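Local coordinates for Mll8374 protein (Mesorhizobium loti, PDB 3B5E), which probably hydrolyses carboxylic esters as a serine hydrolase of the alpha/beta-hydrolase fold, at residues 14-19 with 103-108; 97-102 with 133-138; 61-66 with 70-75; 76-79 with 83-86. One frame throughout, in Å; residues are numbered along the deposited sequence.

Contact 1: 14-19 with 103-108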
loop_
_atom_site.group_PDB
_atom_site.type_symbol
_atom_site.label_atom_id
_atom_site.label_comp_id
_atom_site.label_asym_id
_atom_site.label_seq_id
_atom_site.Cartn_x
_atom_site.Cartn_y
_atom_site.Cartn_z
ATOM N N THR A 14 16.867 -2.999 10.179
ATOM C CA THR A 14 17.528 -2.348 9.064
ATOM C C THR A 14 18.431 -3.255 8.214
ATOM O O THR A 14 19.146 -2.763 7.360
ATOM C CB THR A 14 18.354 -1.125 9.564
ATOM O OG1 THR A 14 19.336 -1.569 10.495
ATOM C CG2 THR A 14 17.449 -0.099 10.242
ATOM N N ASP A 15 18.390 -4.565 8.417
ATOM C CA ASP A 15 19.258 -5.441 7.629
ATOM C C ASP A 15 18.637 -6.011 6.355
ATOM O O ASP A 15 19.331 -6.699 5.603
ATOM C CB ASP A 15 19.822 -6.565 8.477
ATOM C CG ASP A 15 18.776 -7.287 9.244
ATOM O OD1 ASP A 15 17.622 -6.805 9.271
ATOM O OD2 ASP A 15 19.122 -8.308 9.869
ATOM N N LEU A 16 17.362 -5.721 6.082
ATOM C CA LEU A 16 16.764 -6.074 4.790
ATOM C C LEU A 16 16.774 -4.830 3.884
ATOM O O LEU A 16 17.250 -3.780 4.281
ATOM C CB LEU A 16 15.351 -6.664 4.984
ATOM C CG LEU A 16 15.261 -7.937 5.826
ATOM C CD1 LEU A 16 13.831 -8.523 5.862
ATOM C CD2 LEU A 16 16.259 -8.964 5.328
ATOM N N ALA A 17 16.259 -4.953 2.671
ATOM C CA ALA A 17 16.376 -3.885 1.665
ATOM C C ALA A 17 15.669 -2.590 2.067
ATOM O O ALA A 17 16.105 -1.516 1.682
ATOM C CB ALA A 17 15.860 -4.380 0.308
ATOM N N PHE A 18 14.577 -2.709 2.831
ATOM C CA PHE A 18 13.809 -1.566 3.333
ATOM C C PHE A 18 13.805 -1.602 4.844
ATOM O O PHE A 18 13.654 -2.671 5.419
ATOM C CB PHE A 18 12.342 -1.620 2.824
ATOM C CG PHE A 18 12.201 -1.295 1.370
ATOM C CD1 PHE A 18 12.666 -2.179 0.400
ATOM C CD2 PHE A 18 11.642 -0.096 0.960
ATOM C CE1 PHE A 18 12.551 -1.863 -0.948
ATOM C CE2 PHE A 18 11.516 0.205 -0.377
ATOM C CZ PHE A 18 11.991 -0.664 -1.324
ATOM N N PRO A 19 13.963 -0.439 5.504
ATOM C CA PRO A 19 13.774 -0.493 6.953
ATOM C C PRO A 19 12.307 -0.781 7.302
ATOM O O PRO A 19 11.409 -0.412 6.549
ATOM C CB PRO A 19 14.189 0.900 7.436
ATOM C CG PRO A 19 14.804 1.563 6.279
ATOM C CD PRO A 19 14.270 0.924 5.052
ATOM N N ALA A 103 8.806 -12.074 4.373
ATOM C CA ALA A 103 7.909 -13.227 4.579
ATOM C C ALA A 103 8.654 -14.486 5.050
ATOM O O ALA A 103 8.217 -15.201 5.979
ATOM C CB ALA A 103 7.103 -13.502 3.293
ATOM N N LYS A 104 9.794 -14.760 4.430
ATOM C CA LYS A 104 10.621 -15.904 4.818
ATOM C C LYS A 104 11.133 -15.751 6.262
ATOM O O LYS A 104 11.100 -16.689 7.075
ATOM C CB LYS A 104 11.824 -16.067 3.862
ATOM C CG LYS A 104 11.535 -16.820 2.573
ATOM N N ARG A 105 11.620 -14.560 6.574
ATOM C CA ARG A 105 12.219 -14.309 7.857
ATOM C C ARG A 105 11.227 -14.461 9.036
ATOM O O ARG A 105 11.591 -14.967 10.111
ATOM C CB ARG A 105 12.839 -12.915 7.873
ATOM C CG ARG A 105 13.253 -12.513 9.249
ATOM C CD ARG A 105 13.890 -11.189 9.234
ATOM N NE ARG A 105 15.298 -11.256 8.885
ATOM C CZ ARG A 105 16.093 -10.189 8.900
ATOM N NH1 ARG A 105 15.608 -8.977 9.241
ATOM N NH2 ARG A 105 17.364 -10.331 8.571
ATOM N N HIS A 106 9.995 -14.007 8.836
ATOM C CA HIS A 106 9.005 -13.945 9.912
ATOM C C HIS A 106 7.842 -14.933 9.747
ATOM O O HIS A 106 6.874 -14.905 10.508
ATOM C CB HIS A 106 8.506 -12.518 10.033
ATOM C CG HIS A 106 9.595 -11.521 10.301
ATOM N ND1 HIS A 106 10.304 -11.487 11.489
ATOM C CD2 HIS A 106 10.091 -10.519 9.540
ATOM C CE1 HIS A 106 11.180 -10.496 11.443
ATOM N NE2 HIS A 106 11.073 -9.898 10.270
ATOM N N GLY A 107 7.939 -15.823 8.770
ATOM C CA GLY A 107 6.891 -16.809 8.516
ATOM C C GLY A 107 5.571 -16.177 8.080
ATOM O O GLY A 107 4.498 -16.655 8.467
ATOM N N LEU A 108 5.630 -15.105 7.287
ATOM C CA LEU A 108 4.418 -14.428 6.865
ATOM C C LEU A 108 3.736 -15.239 5.780
ATOM O O LEU A 108 4.382 -15.743 4.878
ATOM C CB LEU A 108 4.700 -13.022 6.373
ATOM C CG LEU A 108 5.454 -12.079 7.321
ATOM C CD1 LEU A 108 5.728 -10.730 6.688
ATOM C CD2 LEU A 108 4.729 -11.950 8.689
#
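Asp15 and Arg105 form a salt bridge at the surface, the arginine gripping the carboxylate end-on with two nitrogens, one to each oxygen. Arg105 NH1 reaches Asp15 OD1 at 3.0 Å in a nearly straight bond (171°) that stays in the guanidinium plane. Arg105 NH2 meets Asp15 OD2, also at 3.0 Å, but more bent, and both oxygens are approached from above the carboxylate plane, the two flat groups turned 44° apart. NH1 has a second acceptor in Tyr20 OH, which is also hydrogen-bonded to His106 NE2, so the tyrosine joins neighbouring side chains of the helix end. Leu16 lies over one guanidinium face, its CG 3.6 Å from Arg105 NH1 and its CD2 3.7 Å from Arg105 NH2. CG anti to the carbonyl carbon (chi1 -60°) turns the fork over the guanidinium, its methyls running against the arginine chain. A serine for this leucine would probably uncover that face and leave the guanidinium freer to tilt away from Asp15. Gly107, with positive phi, ends the helix, and Leu108 N bonds to Ala103 O at 2.9 Å. This is surface packing in an alpha/beta-hydrolase fold, tying the loop before edge strand 20-23 to the C-terminal end of helix 85-106.

Contact 2: 97-102 with 133-138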
loop_
_atom_site.group_PDB
_atom_site.type_symbol
_atom_site.label_atom_id
_atom_site.label_comp_id
_atom_site.label_asym_id
_atom_site.label_seq_id
_atom_site.Cartn_x
_atom_site.Cartn_y
_atom_site.Cartn_z
ATOM N N ALA A 97 11.264 -7.962 -3.887
ATOM C CA ALA A 97 12.305 -8.813 -3.278
ATOM C C ALA A 97 12.200 -8.769 -1.748
ATOM O O ALA A 97 12.222 -9.811 -1.095
ATOM C CB ALA A 97 13.678 -8.380 -3.736
ATOM N N PHE A 98 12.042 -7.563 -1.201
ATOM C CA PHE A 98 11.875 -7.355 0.234
ATOM C C PHE A 98 10.682 -8.118 0.827
ATOM O O PHE A 98 10.792 -8.712 1.928
ATOM C CB PHE A 98 11.747 -5.846 0.532
ATOM C CG PHE A 98 11.273 -5.539 1.934
ATOM C CD1 PHE A 98 12.150 -5.667 3.004
ATOM C CD2 PHE A 98 9.962 -5.155 2.180
ATOM C CE1 PHE A 98 11.737 -5.414 4.294
ATOM C CE2 PHE A 98 9.523 -4.894 3.471
ATOM C CZ PHE A 98 10.423 -5.016 4.547
ATOM N N THR A 99 9.546 -8.128 0.119
ATOM C CA THR A 99 8.344 -8.815 0.627
ATOM C C THR A 99 8.664 -10.271 0.849
ATOM O O THR A 99 8.325 -10.831 1.876
ATOM C CB THR A 99 7.063 -8.700 -0.285
ATOM O OG1 THR A 99 7.233 -9.416 -1.516
ATOM C CG2 THR A 99 6.728 -7.275 -0.557
ATOM N N ASN A 100 9.340 -10.868 -0.120
ATOM C CA ASN A 100 9.712 -12.255 -0.034
ATOM C C ASN A 100 10.704 -12.544 1.126
ATOM O O ASN A 100 10.513 -13.506 1.881
ATOM C CB ASN A 100 10.167 -12.729 -1.425
ATOM C CG ASN A 100 8.998 -12.658 -2.478
ATOM O OD1 ASN A 100 7.802 -12.846 -2.138
ATOM N ND2 ASN A 100 9.341 -12.339 -3.732
ATOM N N GLU A 101 11.731 -11.692 1.246
ATOM C CA GLU A 101 12.704 -11.731 2.351
ATOM C C GLU A 101 11.980 -11.663 3.682
ATOM O O GLU A 101 12.169 -12.514 4.541
ATOM C CB GLU A 101 13.661 -10.527 2.340
ATOM C CG GLU A 101 14.643 -10.391 1.211
ATOM C CD GLU A 101 15.643 -9.249 1.474
ATOM O OE1 GLU A 101 15.234 -8.048 1.614
ATOM O OE2 GLU A 101 16.846 -9.572 1.539
ATOM N N ALA A 102 11.178 -10.611 3.843
ATOM C CA ALA A 102 10.432 -10.378 5.085
ATOM C C ALA A 102 9.486 -11.551 5.394
ATOM O O ALA A 102 9.373 -11.993 6.545
ATOM C CB ALA A 102 9.662 -9.043 5.029
ATOM N N PRO A 133 3.735 -9.386 -10.687
ATOM C CA PRO A 133 2.596 -10.210 -10.354
ATOM C C PRO A 133 2.984 -11.463 -9.556
ATOM O O PRO A 133 4.114 -11.950 -9.626
ATOM C CB PRO A 133 2.039 -10.596 -11.723
ATOM C CG PRO A 133 3.200 -10.504 -12.640
ATOM C CD PRO A 133 3.997 -9.362 -12.140
ATOM N N GLY A 134 2.032 -11.956 -8.782
ATOM C CA GLY A 134 2.233 -13.129 -7.984
ATOM C C GLY A 134 2.595 -12.848 -6.544
ATOM O O GLY A 134 2.862 -13.781 -5.802
ATOM N N ILE A 135 2.638 -11.582 -6.154
ATOM C CA ILE A 135 2.950 -11.205 -4.777
ATOM C C ILE A 135 1.696 -10.725 -4.024
ATOM O O ILE A 135 1.358 -11.265 -2.958
ATOM C CB ILE A 135 4.016 -10.109 -4.728
ATOM C CG1 ILE A 135 5.320 -10.650 -5.326
ATOM C CG2 ILE A 135 4.224 -9.631 -3.286
ATOM C CD1 ILE A 135 6.359 -9.623 -5.518
ATOM N N VAL A 136 1.021 -9.725 -4.592
ATOM C CA VAL A 136 -0.166 -9.137 -3.990
ATOM C C VAL A 136 -1.427 -9.940 -4.329
ATOM O O VAL A 136 -1.664 -10.269 -5.494
ATOM C CB VAL A 136 -0.296 -7.659 -4.393
ATOM C CG1 VAL A 136 -1.527 -7.010 -3.725
ATOM C CG2 VAL A 136 0.981 -6.897 -4.023
ATOM N N ARG A 137 -2.198 -10.289 -3.290
ATOM C CA ARG A 137 -3.540 -10.886 -3.417
ATOM C C ARG A 137 -4.672 -9.941 -2.984
ATOM O O ARG A 137 -5.791 -10.060 -3.461
ATOM C CB ARG A 137 -3.671 -12.151 -2.561
ATOM C CG ARG A 137 -3.010 -13.403 -3.129
ATOM C CD ARG A 137 -1.483 -13.414 -2.929
ATOM N NE ARG A 137 -0.926 -14.774 -2.810
ATOM C CZ ARG A 137 0.380 -15.070 -2.819
ATOM N NH1 ARG A 137 1.294 -14.115 -2.975
ATOM N NH2 ARG A 137 0.781 -16.337 -2.686
ATOM N N LEU A 138 -4.354 -9.027 -2.074
ATOM C CA LEU A 138 -5.308 -8.105 -1.465
ATOM C C LEU A 138 -4.610 -6.769 -1.290
ATOM O O LEU A 138 -3.523 -6.718 -0.716
ATOM C CB LEU A 138 -5.760 -8.610 -0.088
ATOM C CG LEU A 138 -6.616 -9.882 0.070
ATOM C CD1 LEU A 138 -6.936 -10.122 1.551
ATOM C CD2 LEU A 138 -7.900 -9.790 -0.745
#
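Residues 97-102 of helix 85-106 and the loop 133-138 come closest at Thr99 and Ile135, whose CA atoms are 8.0 Å apart, and both residues point their CB toward the opposite segment. The contact is mostly one isoleucine laid against one helical turn. In one of the two Thr99 conformers, Ile135 CG2 touches Thr99 OG1 at 3.5 Å, and the end of the longer branch, CD1, lies 4.1 Å from the same oxygen, so both methyls border the hydroxyl. There Thr99 OG1 sits between its backbone N and carbonyl carbon (chi1 68°), where it hydrogen-bonds to Ala96 O one turn back. In that conformer the buried hydroxyl is therefore satisfied within its own helix and can present its flank to hydrocarbon. Farther out, Asn100 adds a loose contact, its ND2 4.4 Å from Ile135 CD1. Phe115 of strand 113-118 touches both Thr99 and Ile135, lining the contact with an aromatic ring. On the loop side, Arg137 folds back so that NH1 donates to Ile135 O at 2.9 Å, above the carbonyl plane but in the plane of the guanidinium, while NH2 forms a salt bridge to Asp111. The NH1 bond to Ile135 O probably helps hold the loop behind the isoleucine. The packing is that of an alpha/beta-hydrolase core, where helix 85-106 and the connection from helix 120-131 to strand 138-142 meet beside the central sheet.

Contact 3: 61-66 with 70-75. With EDO (1,2-ethanediol), chain K; SO4 (sulfate ion), chain C.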
loop_
_atom_site.group_PDB
_atom_site.type_symbol
_atom_site.label_atom_id
_atom_site.label_comp_id
_atom_site.label_asym_id
_atom_site.label_seq_id
_atom_site.Cartn_x
_atom_site.Cartn_y
_atom_site.Cartn_z
ATOM N N ALA A 61 5.459 -2.640 9.058
ATOM C CA ALA A 61 5.418 -1.202 8.840
ATOM C C ALA A 61 6.748 -0.811 8.181
ATOM O O ALA A 61 7.746 -0.606 8.864
ATOM C CB ALA A 61 5.214 -0.490 10.141
ATOM N N ALA A 62 6.721 -0.709 6.845
ATOM C CA ALA A 62 7.905 -0.489 6.027
ATOM C C ALA A 62 8.176 1.001 5.801
ATOM O O ALA A 62 7.251 1.832 5.754
ATOM C CB ALA A 62 7.763 -1.208 4.716
ATOM N N ARG A 63 9.446 1.324 5.612
ATOM C CA ARG A 63 9.879 2.712 5.363
ATOM C C ARG A 63 10.422 2.869 3.954
ATOM O O ARG A 63 11.226 2.062 3.507
ATOM C CB ARG A 63 10.955 3.116 6.367
ATOM C CG ARG A 63 11.422 4.590 6.273
ATOM C CD ARG A 63 12.605 4.896 7.133
ATOM N NE ARG A 63 12.203 4.993 8.538
ATOM C CZ ARG A 63 12.973 5.442 9.520
ATOM N NH1 ARG A 63 14.220 5.810 9.297
ATOM N NH2 ARG A 63 12.482 5.521 10.741
ATOM N N GLY A 64 9.992 3.932 3.275
ATOM C CA GLY A 64 10.545 4.307 1.969
ATOM C C GLY A 64 12.039 4.602 2.011
ATOM O O GLY A 64 12.605 4.961 3.044
ATOM N N ARG A 65 12.704 4.413 0.881
ATOM C CA ARG A 65 14.163 4.536 0.838
ATOM C C ARG A 65 14.674 5.905 0.416
ATOM O O ARG A 65 15.875 6.148 0.449
ATOM C CB ARG A 65 14.738 3.472 -0.066
ATOM C CG ARG A 65 14.335 2.106 0.387
ATOM C CD ARG A 65 15.229 1.038 -0.152
ATOM N NE ARG A 65 15.358 1.062 -1.606
ATOM C CZ ARG A 65 16.001 0.135 -2.312
ATOM N NH1 ARG A 65 16.580 -0.897 -1.714
ATOM N NH2 ARG A 65 16.070 0.239 -3.628
ATOM N N ILE A 66 13.767 6.802 0.069
ATOM C CA ILE A 66 14.113 8.141 -0.396
ATOM C C ILE A 66 13.721 9.167 0.663
ATOM O O ILE A 66 12.548 9.259 1.012
ATOM C CB ILE A 66 13.379 8.436 -1.722
ATOM C CG1 ILE A 66 13.839 7.451 -2.795
ATOM C CG2 ILE A 66 13.623 9.866 -2.193
ATOM C CD1 ILE A 66 12.984 7.447 -3.986
ATOM N N ASP A 70 11.672 15.532 6.765
ATOM C CA ASP A 70 11.881 14.726 7.987
ATOM C C ASP A 70 11.374 13.293 7.852
ATOM O O ASP A 70 11.496 12.505 8.785
ATOM C CB ASP A 70 11.224 15.386 9.201
ATOM C CG ASP A 70 11.913 16.694 9.598
ATOM O OD1 ASP A 70 13.174 16.726 9.655
ATOM O OD2 ASP A 70 11.187 17.689 9.840
ATOM N N GLY A 71 10.819 12.954 6.696
ATOM C CA GLY A 71 10.329 11.608 6.457
ATOM C C GLY A 71 10.901 11.043 5.185
ATOM O O GLY A 71 12.061 11.275 4.874
ATOM N N PHE A 72 10.070 10.277 4.481
ATOM C CA PHE A 72 10.505 9.411 3.402
ATOM C C PHE A 72 9.414 9.311 2.327
ATOM O O PHE A 72 8.236 9.683 2.539
ATOM C CB PHE A 72 10.902 8.017 3.968
ATOM C CG PHE A 72 11.943 8.110 5.056
ATOM C CD1 PHE A 72 13.293 8.150 4.732
ATOM C CD2 PHE A 72 11.574 8.265 6.404
ATOM C CE1 PHE A 72 14.250 8.328 5.721
ATOM C CE2 PHE A 72 12.534 8.435 7.395
ATOM C CZ PHE A 72 13.867 8.464 7.045
ATOM N N ARG A 73 9.834 8.819 1.175
ATOM C CA ARG A 73 8.938 8.506 0.086
ATOM C C ARG A 73 9.427 7.262 -0.626
ATOM O O ARG A 73 10.545 6.818 -0.409
ATOM C CB ARG A 73 8.819 9.694 -0.880
ATOM C CG ARG A 73 10.158 10.223 -1.478
ATOM C CD ARG A 73 9.925 11.419 -2.411
ATOM N NE ARG A 73 8.962 11.043 -3.446
ATOM C CZ ARG A 73 7.706 11.445 -3.536
ATOM N NH1 ARG A 73 7.216 12.380 -2.730
ATOM N NH2 ARG A 73 6.942 10.949 -4.508
ATOM N N TRP A 74 8.563 6.733 -1.490
ATOM C CA TRP A 74 8.725 5.412 -2.099
ATOM C C TRP A 74 9.410 5.433 -3.465
ATOM O O TRP A 74 10.002 4.456 -3.878
ATOM C CB TRP A 74 7.343 4.740 -2.177
ATOM C CG TRP A 74 6.847 4.439 -0.768
ATOM C CD1 TRP A 74 5.964 5.162 -0.034
ATOM C CD2 TRP A 74 7.271 3.353 0.068
ATOM N NE1 TRP A 74 5.826 4.619 1.212
ATOM C CE2 TRP A 74 6.615 3.504 1.305
ATOM C CE3 TRP A 74 8.166 2.289 -0.098
ATOM C CZ2 TRP A 74 6.787 2.617 2.335
ATOM C CZ3 TRP A 74 8.333 1.419 0.926
ATOM C CH2 TRP A 74 7.657 1.591 2.134
ATOM N N PHE A 75 9.284 6.544 -4.174
ATOM C CA PHE A 75 9.954 6.727 -5.465
ATOM C C PHE A 75 10.002 8.210 -5.796
ATOM O O PHE A 75 9.220 8.987 -5.277
ATOM C CB PHE A 75 9.298 5.898 -6.596
ATOM C CG PHE A 75 7.800 5.979 -6.644
ATOM C CD1 PHE A 75 7.149 7.089 -7.209
ATOM C CD2 PHE A 75 7.013 4.932 -6.163
ATOM C CE1 PHE A 75 5.774 7.146 -7.288
ATOM C CE2 PHE A 75 5.633 5.006 -6.195
ATOM C CZ PHE A 75 5.001 6.123 -6.774
HETATM C C1 EDO K . 16.345 6.937 11.919
HETATM O O1 EDO K . 15.059 6.817 12.536
HETATM C C2 EDO K . 16.575 8.392 11.530
HETATM O O2 EDO K . 16.294 8.602 10.138
HETATM S S SO4 C . 3.338 12.409 -3.661
HETATM O O1 SO4 C . 3.672 11.111 -4.192
HETATM O O2 SO4 C . 4.349 12.962 -2.781
HETATM O O3 SO4 C . 2.205 12.314 -2.830
HETATM O O4 SO4 C . 3.180 13.353 -4.759
HETATM O O HOH W 1 11.562 3.355 -1.659
#
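Ile66 O takes the shortest backbone bond across the contact, from Arg73 N at 2.8 Å, and Phe72 CA adds a CA-H...O contact to it at 3.1 Å. The return bond, Ile66 N to Arg73 O, is longer at 3.3 Å and completes an antiparallel hydrogen-bonded pair. Phe75 O lies in the guanidinium plane of Arg73 and accepts from NE and NH2, while NH1 and NH2 hold a sulfate, probably from the crystallisation liquor, that Ser39 also binds; NH1 donates to sulfate O2 at 2.9 Å, almost straight (170°). A leucine in place of this arginine would probably leave Phe75 O without these two donors and the sulfate held by fewer groups, Ser39 and Arg77 among them.

Arg63 lies across Phe72: CD stands over the ring centre, 3.6 Å from the centroid, and the guanidinium runs on nearly parallel to the ring, 15° apart. Extended to CD and then bent at chi3 (-75°), the chain keeps its flat end over the phenyl rim, where NE has its salt bridge with Glu43. Gly64 CA packs over the six-membered ring of Trp74, 3.7 Å from its centroid; a CB here would clash with Arg73 O. Trp74 NE1 bonds to His37 O and its N to Asn120 OD1, just after the probable nucleophile Ser119. This hairpin excursion after strand 58-62 thus borders the probable nucleophile elbow of an alpha/beta hydrolase.

Contact 4: 76-79 with 83-86. With EDO (1,2-ethanediol), chain N.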
loop_
_atom_site.group_PDB
_atom_site.type_symbol
_atom_site.label_atom_id
_atom_site.label_comp_id
_atom_site.label_asym_id
_atom_site.label_seq_id
_atom_site.Cartn_x
_atom_site.Cartn_y
_atom_site.Cartn_z
ATOM N N GLU A 76 10.911 8.590 -6.675
ATOM C CA GLU A 76 11.167 9.998 -6.936
ATOM C C GLU A 76 10.010 10.646 -7.674
ATOM O O GLU A 76 9.360 10.039 -8.537
ATOM C CB GLU A 76 12.461 10.161 -7.741
ATOM C CG GLU A 76 13.685 9.591 -7.054
ATOM C CD GLU A 76 14.268 10.472 -5.931
ATOM O OE1 GLU A 76 13.657 11.512 -5.569
ATOM O OE2 GLU A 76 15.355 10.098 -5.402
ATOM N N ARG A 77 9.751 11.896 -7.314
ATOM C CA ARG A 77 8.780 12.712 -7.997
ATOM C C ARG A 77 9.458 13.776 -8.873
ATOM O O ARG A 77 10.448 14.388 -8.478
ATOM C CB ARG A 77 7.875 13.376 -6.978
ATOM C CG ARG A 77 6.752 14.126 -7.626
ATOM C CD ARG A 77 5.766 14.563 -6.644
ATOM N NE ARG A 77 6.345 15.511 -5.724
ATOM C CZ ARG A 77 5.640 16.304 -4.932
ATOM N NH1 ARG A 77 4.312 16.287 -4.944
ATOM N NH2 ARG A 77 6.276 17.135 -4.122
ATOM N N ILE A 78 8.921 13.983 -10.078
ATOM C CA ILE A 78 9.390 15.039 -10.961
ATOM C C ILE A 78 8.679 16.370 -10.603
ATOM O O ILE A 78 9.321 17.401 -10.428
ATOM C CB ILE A 78 9.144 14.689 -12.455
ATOM C CG1 ILE A 78 9.888 13.409 -12.857
ATOM C CG2 ILE A 78 9.612 15.809 -13.341
ATOM C CD1 ILE A 78 9.394 12.824 -14.202
ATOM N N ASP A 79 7.359 16.324 -10.520
ATOM C CA ASP A 79 6.506 17.460 -10.182
ATOM C C ASP A 79 5.253 16.785 -9.641
ATOM O O ASP A 79 5.043 15.608 -9.919
ATOM C CB ASP A 79 6.147 18.303 -11.429
ATOM C CG ASP A 79 7.254 19.242 -11.855
ATOM O OD1 ASP A 79 7.630 20.127 -11.043
ATOM O OD2 ASP A 79 7.762 19.106 -12.998
ATOM N N PHE A 83 5.971 11.298 -11.933
ATOM C CA PHE A 83 6.952 10.556 -11.167
ATOM C C PHE A 83 8.005 9.968 -12.069
ATOM O O PHE A 83 7.746 9.689 -13.253
ATOM C CB PHE A 83 6.249 9.502 -10.322
ATOM C CG PHE A 83 5.190 10.091 -9.457
ATOM C CD1 PHE A 83 5.539 10.714 -8.276
ATOM C CD2 PHE A 83 3.871 10.111 -9.865
ATOM C CE1 PHE A 83 4.593 11.317 -7.493
ATOM C CE2 PHE A 83 2.917 10.736 -9.102
ATOM C CZ PHE A 83 3.272 11.317 -7.891
ATOM N N GLU A 84 9.204 9.789 -11.523
ATOM C CA GLU A 84 10.329 9.256 -12.285
ATOM C C GLU A 84 10.104 7.766 -12.506
ATOM O O GLU A 84 10.068 6.991 -11.559
ATOM C CB GLU A 84 11.660 9.513 -11.571
ATOM C CG GLU A 84 11.965 10.986 -11.424
ATOM C CD GLU A 84 13.324 11.281 -10.824
ATOM O OE1 GLU A 84 14.061 10.324 -10.516
ATOM O OE2 GLU A 84 13.651 12.478 -10.654
ATOM N N GLN A 85 9.965 7.378 -13.768
ATOM C CA GLN A 85 9.534 6.045 -14.100
ATOM C C GLN A 85 10.612 5.026 -13.748
ATOM O O GLN A 85 10.295 3.981 -13.199
ATOM C CB GLN A 85 9.117 5.982 -15.561
ATOM C CG GLN A 85 7.988 6.902 -15.907
ATOM C CD GLN A 85 6.694 6.507 -15.258
ATOM O OE1 GLN A 85 6.190 5.422 -15.508
ATOM N NE2 GLN A 85 6.140 7.378 -14.451
ATOM N N LYS A 86 11.877 5.376 -13.991
ATOM C CA LYS A 86 13.017 4.538 -13.606
ATOM C C LYS A 86 13.056 4.276 -12.078
ATOM O O LYS A 86 13.392 3.178 -11.625
ATOM C CB LYS A 86 14.317 5.185 -14.126
ATOM C CG LYS A 86 15.562 4.385 -13.921
HETATM C C1 EDO N . 12.612 8.775 -16.238
HETATM O O1 EDO N . 12.718 7.472 -15.689
HETATM C C2 EDO N . 11.211 8.938 -16.798
HETATM O O2 EDO N . 10.410 9.501 -15.772
#
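Glu76 and Glu84 meet across a short beta hairpin, made by strands 77-79 and 82-83, that carries the chain into helix 85-106. Arg77 and Phe83 are its antiparallel non-hydrogen-bonded pair, their CA atoms 4.2 Å apart, and Ile78 and Asp79 both face Arg82, a classic beta bulge.

Apolar contacts come first. Arg77 lays its aliphatic chain across Phe83, CG 3.5 Å from ring atom CE1, and CG anti to the backbone N (chi1 -174°) leads the chain obliquely past CE1 while the guanidinium continues toward a sulfate. Ile78 packs on Glu84, its CG1 3.5 Å from Glu84 CG. Phe83 also meets Phe75 edge-to-face.

The two glutamates run side by side in the same direction. In one of the two Glu84 conformers their like charges stay apart, Glu76 OE1 lying 5.1 Å from Glu84 OE1, although Glu84 OE1 comes within 3.2 Å of Glu76 CB.

Among the polar bonds, Glu84 N donates to Glu76 O at 3.0 Å and fairly straight (165°), coming from above the carbonyl plane. Arg77 NH1 makes a salt bridge to the same sulfate that Arg73 holds, probably from the crystallisation liquor. Glu84 holds the N-cap position, and beyond it a 1,2-ethanediol, probably of the same origin, takes the backbone N-H groups of Gln85 and Lys86 with one oxygen each. Gln85 OE1 accepts from Asp149 N and its NE2 is shared with Val147 O, tying the start of the helix to the loop at 147-149; the same Gln85 NE2 turns back onto Phe83 O at 3.1 Å.

Helix 85-106 links three contacts: contact 4 at its start, contact 2 on its later turns and contact 1 at its end, the centres of contacts 1 and 4 being about 26 Å apart. Contact 3, nested in the chain loop closed by contact 1, joins it through Pro19 O, 2.8 Å from Arg63 N, a probable hydrogen bond. Contacts 1 and 2 touch at Phe18 O and Phe98 CE1 (3.5 Å). Contacts 3 and 4 meet at Phe75 CE1 and Phe83 CG, 3.7 Å apart, and one sulfate, bound by Arg73 and Arg77, bridges them. Trp74 of contact 3 touches the probable nucleophile elbow, whereas Phe83 of contact 4 lies near, without touching, the elbow and the probable Ser-His-Asp triad.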